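Local coordinates for protein squalene synthase HpnC (Alicyclobacillus acidocaldarius subsp. acidocaldarius, PDB 4HD1) that probably takes part in squalene formation, as a member of the squalene/phytoene synthase family of isoprenoid transferases, at residues D116-W125 against G181-D189; R210-Q221 against L253-P263. One frame throughout, in Å; residues are numbered along the deposited sequence. Where two conformers were deposited one is given.

Contact 1: D116-W125 against G181-D189; sequences DQRKHTYDTW and GRIYVPRAD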
# COMPACT_ATOMS: atom_id res chain seq x y z
N ASP A 116 2.32 4.99 -11.79
CA ASP A 116 3.67 5.40 -11.42
C ASP A 116 4.56 5.61 -12.65
O ASP A 116 5.46 6.45 -12.63
CB ASP A 116 4.30 4.38 -10.48
CG ASP A 116 4.98 5.02 -9.27
OD1 ASP A 116 4.46 6.01 -8.71
OD2 ASP A 116 6.04 4.50 -8.85
N GLN A 117 4.31 4.85 -13.73
CA GLN A 117 5.06 5.00 -14.98
C GLN A 117 4.83 6.37 -15.61
O GLN A 117 5.76 6.99 -16.13
CB GLN A 117 4.65 3.94 -16.00
CG GLN A 117 5.31 2.58 -15.82
CD GLN A 117 4.65 1.49 -16.67
OE1 GLN A 117 4.57 1.60 -17.90
NE2 GLN A 117 4.18 0.44 -16.02
N ARG A 118 3.58 6.83 -15.56
CA ARG A 118 3.16 8.01 -16.30
C ARG A 118 3.20 9.33 -15.53
O ARG A 118 3.03 10.41 -16.12
CB ARG A 118 1.78 7.78 -16.94
CG ARG A 118 0.64 7.53 -15.98
CD ARG A 118 -0.70 7.52 -16.71
NE ARG A 118 -0.89 6.30 -17.50
CZ ARG A 118 -1.71 5.30 -17.17
NH1 ARG A 118 -1.82 4.24 -17.96
NH2 ARG A 118 -2.44 5.37 -16.06
N LYS A 119 3.43 9.27 -14.22
CA LYS A 119 3.49 10.49 -13.41
C LYS A 119 4.75 10.59 -12.56
O LYS A 119 5.06 9.69 -11.77
CB LYS A 119 2.23 10.65 -12.55
CG LYS A 119 1.00 11.05 -13.35
CD LYS A 119 -0.05 11.70 -12.47
CE LYS A 119 -1.28 12.02 -13.30
NZ LYS A 119 -2.11 13.09 -12.68
N HIS A 120 5.46 11.69 -12.74
CA HIS A 120 6.65 11.99 -11.95
C HIS A 120 6.40 13.17 -11.06
O HIS A 120 7.13 13.40 -10.09
CB HIS A 120 7.84 12.23 -12.87
CG HIS A 120 8.25 11.00 -13.65
ND1 HIS A 120 7.62 10.62 -14.78
CD2 HIS A 120 9.24 10.05 -13.41
CE1 HIS A 120 8.19 9.49 -15.25
NE2 HIS A 120 9.18 9.15 -14.41
N THR A 121 5.36 13.94 -11.39
CA THR A 121 4.93 15.08 -10.57
C THR A 121 3.41 15.04 -10.42
O THR A 121 2.71 14.49 -11.28
CB THR A 121 5.39 16.45 -11.16
OG1 THR A 121 4.66 16.75 -12.36
CG2 THR A 121 6.89 16.47 -11.46
N TYR A 122 2.91 15.61 -9.33
CA TYR A 122 1.47 15.71 -9.08
C TYR A 122 0.99 17.16 -8.98
O TYR A 122 1.57 17.98 -8.25
CB TYR A 122 1.06 14.88 -7.85
CG TYR A 122 1.11 13.39 -8.11
CD1 TYR A 122 -0.03 12.68 -8.51
CD2 TYR A 122 2.32 12.69 -8.02
CE1 TYR A 122 0.03 11.32 -8.78
CE2 TYR A 122 2.38 11.33 -8.29
CZ TYR A 122 1.24 10.65 -8.67
OH TYR A 122 1.31 9.31 -8.94
N ASP A 123 -0.06 17.48 -9.74
CA ASP A 123 -0.59 18.84 -9.81
C ASP A 123 -1.35 19.26 -8.55
O ASP A 123 -1.06 20.32 -7.97
CB ASP A 123 -1.49 18.97 -11.04
CG ASP A 123 -1.50 20.36 -11.60
OD1 ASP A 123 -2.11 21.26 -10.99
OD2 ASP A 123 -0.90 20.55 -12.68
N THR A 124 -2.31 18.44 -8.13
CA THR A 124 -3.17 18.77 -6.99
C THR A 124 -3.24 17.66 -5.95
O THR A 124 -2.81 16.53 -6.20
CB THR A 124 -4.62 19.15 -7.43
OG1 THR A 124 -5.28 18.00 -7.98
CG2 THR A 124 -4.62 20.29 -8.45
N TRP A 125 -3.78 18.00 -4.79
CA TRP A 125 -4.05 17.03 -3.73
C TRP A 125 -4.96 15.93 -4.22
O TRP A 125 -4.77 14.77 -3.86
CB TRP A 125 -4.65 17.72 -2.51
CG TRP A 125 -5.24 16.75 -1.51
CD1 TRP A 125 -6.59 16.52 -1.25
CD2 TRP A 125 -4.52 15.80 -0.65
NE1 TRP A 125 -6.75 15.55 -0.29
CE2 TRP A 125 -5.55 15.08 0.11
CE3 TRP A 125 -3.18 15.51 -0.42
CZ2 TRP A 125 -5.22 14.11 1.04
CZ3 TRP A 125 -2.87 14.53 0.53
CH2 TRP A 125 -3.86 13.85 1.24
N GLY A 181 13.70 10.69 -9.29
CA GLY A 181 13.07 11.47 -10.36
C GLY A 181 11.61 11.85 -10.14
O GLY A 181 10.94 12.31 -11.07
N ARG A 182 11.13 11.66 -8.90
CA ARG A 182 9.71 11.87 -8.57
C ARG A 182 9.48 12.84 -7.43
O ARG A 182 10.23 12.85 -6.45
CB ARG A 182 9.06 10.54 -8.18
CG ARG A 182 9.01 9.53 -9.29
CD ARG A 182 8.71 8.15 -8.75
NE ARG A 182 8.82 7.16 -9.81
CZ ARG A 182 7.93 7.01 -10.78
NH1 ARG A 182 6.83 7.76 -10.82
NH2 ARG A 182 8.13 6.09 -11.72
N ILE A 183 8.42 13.63 -7.56
CA ILE A 183 7.95 14.48 -6.48
C ILE A 183 6.45 14.26 -6.30
O ILE A 183 5.67 14.41 -7.25
CB ILE A 183 8.25 15.97 -6.72
CG1 ILE A 183 9.75 16.18 -7.01
CG2 ILE A 183 7.79 16.81 -5.53
CD1 ILE A 183 10.11 17.54 -7.56
N TYR A 184 6.06 13.90 -5.08
CA TYR A 184 4.67 13.61 -4.73
C TYR A 184 3.96 14.80 -4.09
O TYR A 184 2.72 14.82 -4.03
CB TYR A 184 4.59 12.37 -3.83
CG TYR A 184 4.96 11.10 -4.56
CD1 TYR A 184 4.04 10.46 -5.39
CD2 TYR A 184 6.23 10.55 -4.43
CE1 TYR A 184 4.38 9.30 -6.08
CE2 TYR A 184 6.58 9.38 -5.11
CZ TYR A 184 5.65 8.76 -5.93
OH TYR A 184 5.98 7.60 -6.60
N VAL A 185 4.73 15.77 -3.61
CA VAL A 185 4.14 16.99 -3.04
C VAL A 185 3.34 17.69 -4.14
O VAL A 185 3.90 17.97 -5.19
CB VAL A 185 5.21 17.95 -2.47
CG1 VAL A 185 4.54 19.09 -1.73
CG2 VAL A 185 6.14 17.21 -1.52
N PRO A 186 2.04 17.93 -3.92
CA PRO A 186 1.22 18.54 -4.96
C PRO A 186 1.70 19.95 -5.34
O PRO A 186 2.09 20.73 -4.46
CB PRO A 186 -0.18 18.59 -4.34
CG PRO A 186 -0.17 17.50 -3.32
CD PRO A 186 1.22 17.52 -2.76
N ARG A 187 1.65 20.25 -6.64
CA ARG A 187 2.13 21.52 -7.20
C ARG A 187 1.34 22.72 -6.67
O ARG A 187 1.92 23.75 -6.35
CB ARG A 187 2.09 21.48 -8.74
CG ARG A 187 3.20 22.27 -9.42
CD ARG A 187 2.99 22.41 -10.93
NE ARG A 187 3.87 21.55 -11.72
CZ ARG A 187 3.67 20.25 -11.92
NH1 ARG A 187 2.61 19.65 -11.38
NH2 ARG A 187 4.52 19.55 -12.65
N ALA A 188 0.02 22.57 -6.57
CA ALA A 188 -0.87 23.63 -6.09
C ALA A 188 -0.70 23.93 -4.60
O ALA A 188 -0.83 25.09 -4.19
CB ALA A 188 -2.32 23.30 -6.41
N ASP A 189 -0.41 22.91 -3.81
CA ASP A 189 -0.20 23.08 -2.37
C ASP A 189 1.13 23.79 -2.07
O ASP A 189 1.26 24.46 -1.05
CB ASP A 189 -0.26 21.74 -1.63
CG ASP A 189 -1.61 21.05 -1.77
OD1 ASP A 189 -2.57 21.67 -2.27
OD2 ASP A 189 -1.71 19.87 -1.39
O HOH W 1 4.68 16.98 -7.71

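Contact 2: R210-Q221 against L253-P263; sequences RRCIALEVDRAQ and LAAIRRQGYNP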
# COMPACT_ATOMS: atom_id res chain seq x y z
N ARG A 210 7.93 24.43 4.10
CA ARG A 210 7.59 23.96 5.45
C ARG A 210 6.09 24.03 5.74
O ARG A 210 5.54 23.12 6.37
CB ARG A 210 8.39 24.72 6.50
CG ARG A 210 9.87 24.36 6.54
CD ARG A 210 10.67 25.34 7.37
NE ARG A 210 12.10 25.04 7.36
CZ ARG A 210 12.74 24.34 8.30
NH1 ARG A 210 12.08 23.87 9.35
NH2 ARG A 210 14.04 24.12 8.19
N ARG A 211 5.44 25.09 5.27
CA ARG A 211 3.99 25.25 5.42
C ARG A 211 3.21 24.26 4.56
O ARG A 211 2.14 23.81 4.95
CB ARG A 211 3.56 26.68 5.10
CG ARG A 211 3.79 27.66 6.23
CD ARG A 211 3.24 29.04 5.91
NE ARG A 211 3.42 29.96 7.03
CZ ARG A 211 4.50 30.72 7.22
NH1 ARG A 211 5.51 30.69 6.36
NH2 ARG A 211 4.56 31.51 8.28
N CYS A 212 3.75 23.93 3.39
CA CYS A 212 3.13 22.94 2.51
C CYS A 212 3.20 21.53 3.09
O CYS A 212 2.20 20.80 3.06
CB CYS A 212 3.77 22.97 1.13
SG CYS A 212 3.11 21.69 0.04
N ILE A 213 4.37 21.15 3.60
CA ILE A 213 4.56 19.88 4.30
C ILE A 213 3.57 19.80 5.47
O ILE A 213 2.90 18.78 5.65
CB ILE A 213 6.01 19.70 4.80
CG1 ILE A 213 7.04 19.92 3.68
CG2 ILE A 213 6.20 18.35 5.47
CD1 ILE A 213 7.12 18.83 2.62
N ALA A 214 3.48 20.88 6.25
CA ALA A 214 2.54 20.97 7.37
C ALA A 214 1.10 20.73 6.95
O ALA A 214 0.37 20.02 7.62
CB ALA A 214 2.68 22.31 8.09
N LEU A 215 0.70 21.31 5.82
CA LEU A 215 -0.65 21.09 5.29
C LEU A 215 -0.92 19.61 4.99
O LEU A 215 -2.01 19.11 5.27
CB LEU A 215 -0.88 21.94 4.03
CG LEU A 215 -2.28 21.82 3.41
CD1 LEU A 215 -3.35 22.39 4.33
CD2 LEU A 215 -2.33 22.48 2.04
N GLU A 216 0.07 18.93 4.41
CA GLU A 216 -0.05 17.50 4.10
C GLU A 216 -0.13 16.66 5.37
O GLU A 216 -0.97 15.75 5.47
CB GLU A 216 1.10 17.01 3.21
CG GLU A 216 1.41 17.86 1.98
CD GLU A 216 0.19 18.19 1.12
OE1 GLU A 216 -0.90 17.64 1.34
OE2 GLU A 216 0.34 19.02 0.20
N VAL A 217 0.74 16.97 6.33
CA VAL A 217 0.75 16.31 7.63
C VAL A 217 -0.63 16.39 8.29
O VAL A 217 -1.15 15.38 8.76
CB VAL A 217 1.86 16.89 8.54
CG1 VAL A 217 1.72 16.37 9.97
CG2 VAL A 217 3.23 16.56 7.97
N ASP A 218 -1.22 17.59 8.30
CA ASP A 218 -2.56 17.81 8.85
C ASP A 218 -3.62 16.97 8.14
O ASP A 218 -4.49 16.39 8.79
CB ASP A 218 -2.96 19.29 8.77
CG ASP A 218 -2.10 20.19 9.65
OD1 ASP A 218 -1.18 19.70 10.34
OD2 ASP A 218 -2.35 21.42 9.64
N ARG A 219 -3.55 16.93 6.81
CA ARG A 219 -4.49 16.15 6.00
C ARG A 219 -4.44 14.67 6.36
O ARG A 219 -5.48 14.01 6.49
CB ARG A 219 -4.17 16.31 4.51
CG ARG A 219 -4.61 17.62 3.89
CD ARG A 219 -4.52 17.52 2.38
NE ARG A 219 -5.06 18.69 1.69
CZ ARG A 219 -4.34 19.50 0.92
NH1 ARG A 219 -3.05 19.28 0.72
NH2 ARG A 219 -4.92 20.54 0.33
N ALA A 220 -3.21 14.17 6.54
CA ALA A 220 -2.96 12.76 6.88
C ALA A 220 -3.40 12.45 8.30
O ALA A 220 -3.99 11.39 8.56
CB ALA A 220 -1.49 12.41 6.66
N GLN A 221 -3.15 13.38 9.22
CA GLN A 221 -3.61 13.24 10.60
C GLN A 221 -5.14 13.15 10.67
O GLN A 221 -5.68 12.33 11.40
CB GLN A 221 -3.07 14.38 11.47
CG GLN A 221 -3.32 14.20 12.97
CD GLN A 221 -2.65 12.95 13.54
OE1 GLN A 221 -1.41 12.85 13.58
NE2 GLN A 221 -3.46 12.00 13.99
N LEU A 253 4.39 11.23 11.29
CA LEU A 253 3.94 12.62 11.29
C LEU A 253 4.58 13.41 12.43
O LEU A 253 5.02 14.54 12.23
CB LEU A 253 2.42 12.70 11.39
CG LEU A 253 1.57 12.06 10.29
CD1 LEU A 253 0.09 12.29 10.56
CD2 LEU A 253 1.95 12.57 8.90
N ALA A 254 4.64 12.79 13.60
CA ALA A 254 5.20 13.41 14.80
C ALA A 254 6.68 13.75 14.64
O ALA A 254 7.13 14.79 15.11
CB ALA A 254 4.96 12.53 16.02
N ALA A 255 7.43 12.88 13.97
CA ALA A 255 8.85 13.13 13.70
C ALA A 255 9.04 14.27 12.69
O ALA A 255 10.02 15.02 12.78
CB ALA A 255 9.54 11.87 13.21
N ILE A 256 8.12 14.38 11.73
CA ILE A 256 8.14 15.47 10.74
C ILE A 256 7.89 16.81 11.43
O ILE A 256 8.60 17.79 11.18
CB ILE A 256 7.12 15.22 9.60
CG1 ILE A 256 7.59 14.06 8.71
CG2 ILE A 256 6.93 16.48 8.75
CD1 ILE A 256 6.51 13.46 7.84
N ARG A 257 6.89 16.83 12.31
CA ARG A 257 6.59 18.01 13.14
C ARG A 257 7.79 18.40 14.00
O ARG A 257 8.13 19.58 14.11
CB ARG A 257 5.37 17.75 14.02
CG ARG A 257 4.08 17.51 13.25
CD ARG A 257 2.87 17.77 14.11
NE ARG A 257 1.66 17.21 13.50
CZ ARG A 257 1.20 15.99 13.74
NH1 ARG A 257 1.84 15.19 14.58
NH2 ARG A 257 0.10 15.57 13.13
N ARG A 258 8.43 17.39 14.59
CA ARG A 258 9.61 17.57 15.44
C ARG A 258 10.87 17.87 14.61
O ARG A 258 11.98 17.93 15.14
CB ARG A 258 9.82 16.31 16.29
CG ARG A 258 10.86 16.41 17.39
CD ARG A 258 11.54 15.07 17.62
NE ARG A 258 10.57 14.00 17.87
CZ ARG A 258 10.50 12.86 17.19
NH1 ARG A 258 11.34 12.60 16.19
NH2 ARG A 258 9.58 11.96 17.51
N GLN A 259 10.69 18.05 13.30
CA GLN A 259 11.79 18.46 12.42
C GLN A 259 11.45 19.76 11.71
O GLN A 259 12.09 20.12 10.72
CB GLN A 259 12.12 17.36 11.41
CG GLN A 259 13.06 16.29 11.95
CD GLN A 259 13.12 15.06 11.06
OE1 GLN A 259 14.18 14.74 10.51
NE2 GLN A 259 12.00 14.38 10.90
N GLY A 260 10.43 20.46 12.22
CA GLY A 260 9.98 21.72 11.65
C GLY A 260 9.53 21.61 10.21
O GLY A 260 9.68 22.55 9.43
N TYR A 261 9.01 20.44 9.84
CA TYR A 261 8.50 20.16 8.50
C TYR A 261 9.59 20.30 7.43
O TYR A 261 9.36 20.81 6.32
CB TYR A 261 7.26 21.03 8.20
CG TYR A 261 6.20 20.91 9.27
CD1 TYR A 261 6.13 21.82 10.32
CD2 TYR A 261 5.28 19.86 9.24
CE1 TYR A 261 5.17 21.70 11.31
CE2 TYR A 261 4.31 19.73 10.23
CZ TYR A 261 4.26 20.66 11.26
OH TYR A 261 3.30 20.53 12.24
N ASN A 262 10.79 19.83 7.78
CA ASN A 262 11.95 19.90 6.92
C ASN A 262 12.43 18.50 6.49
O ASN A 262 13.02 17.78 7.31
CB ASN A 262 13.08 20.67 7.62
CG ASN A 262 14.39 20.65 6.84
OD1 ASN A 262 14.46 21.12 5.71
ND2 ASN A 262 15.43 20.10 7.45
N PRO A 263 12.18 18.12 5.23
CA PRO A 263 12.88 16.94 4.70
C PRO A 263 14.33 17.32 4.39
O PRO A 263 14.79 18.38 4.83
CB PRO A 263 12.10 16.63 3.42
CG PRO A 263 11.59 17.96 2.96
CD PRO A 263 11.28 18.72 4.22

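Contact 1: D116-W125 against G181-D189
His120 to Thr124 runs beside Arg182 to Pro186 in the same direction, tied early by a nearly straight bond from Ile183 N to His120 O (2.8 Å, 171° at the hydrogen). Arg182, extended from CG to NE, carries its guanidinium to the end of helix 104-118, where NH1 (2.6 Å) and NH2 (2.8 Å) both grip the backbone O of Asp116. Arginine suits the place because its edge supplies two N-H groups while its faces stay available: the Asp116 carboxylate lies over one in a long salt bridge, planes 5° apart, and the His120 ring stacks on the other, centres 4.7 Å apart. Asp116 OD1 also takes the hydroxyl of Tyr184 on its syn lone pair (3.0 Å between OD1 and OH). Arg182, Tyr184 and Pro186 follow shortly after the aspartates around helix 174-179, consistent with the second aspartate-rich motif of squalene/phytoene synthases. Tyr184 meets Tyr122 rim to rim, CD1 to CE2 3.5 Å, and also stacks on His170. A water accepts from Tyr122 N and lies 2.8 Å from both Ile183 O and Val185 O, bridging the two backbones. Pro186, which has no N-H to satisfy, sits at the N-cap position before helix 187-191, whose first amides, Arg187 N and Ala188 N, bond to Tyr122 O and Asp123 O.

Contact 2: R210-Q221 against L253-P263
Tyr261 lays its ring on Ala214, whose CB sits 3.7 Å from the ring centroid and 10° off the normal, a CH-pi contact. A small residue suits that place, since the ring is held between Ala214 CB and, toward the rim of its other face, Arg257 CA. Helices 210-221 and 253-257 run nearly antiparallel here (155°), their axes 10.6 Å apart, as neighbours in an all-helical isoprenoid synthase fold. The tight part centres on Val217, whose beta-branch serves two sides: CG1, anti to the backbone N, lies against Leu253 CD2 and Arg257 NE, while CG2 meets Ile256 CG2 at 3.8 Å and the edge of the Tyr261 ring. Ile213 and Ala220 extend this apolar seam, backed by Val167, Ala168 and Met171 of helix 152-172.

Toward the solvent side, where Arg257, Gly260 and Arg210 are partly exposed, the contact turns polar and looser. At one end Arg257 NH2 gives a straight bond to Gln221 OE1 (3.1 Å, 167°), in plane on a carbonyl lone pair, while Gln221 NE2 serves Asp225 and Glu250. At the other, a Schellman motif with Gly260 at positive phi ends helix 236-257; a beta carbon there would collide with Arg210. Arg210 NH1 reaches Gly260 O at 2.7 Å in a weak, bent bond, one guanidinium face lies on Asn262 CB, and NE holds Ala205 O. Without the guanidinium, as with an alanine here, Gly260 O and Ala205 O are likely to lose these donors and Asn262 its cover. Apolar packing thus probably sets the helix spacing, while Arg257 and, more weakly, Arg210 tie its edges; the Arg210 guanidinium lies at the C-terminal end of helix 236-257, whose dipole may favour its positive charge.

Overall arrangement
Both segments of contact 1 precede those of contact 2 in the sequence, and the contact centres lie about 17 Å apart in the same single all-helical domain. Helix 207-227 joins them: while Ile213, Val217 and Ala220 face helix 236-257 in contact 2, other residues of the same helix turn to contact 1, Cys212 packing on Val185 and Arg219 forming a salt bridge with Asp189 (NH1 to OD2, 2.6 Å). Glu216 lies close to Asp189 too, so a proton may be shared there. Helix 152-172 touches both, through His170 on one side and Met171 on the other. The loop pair 116-125/181-189 is thereby fastened to the C-terminal helical hairpin rather than standing alone.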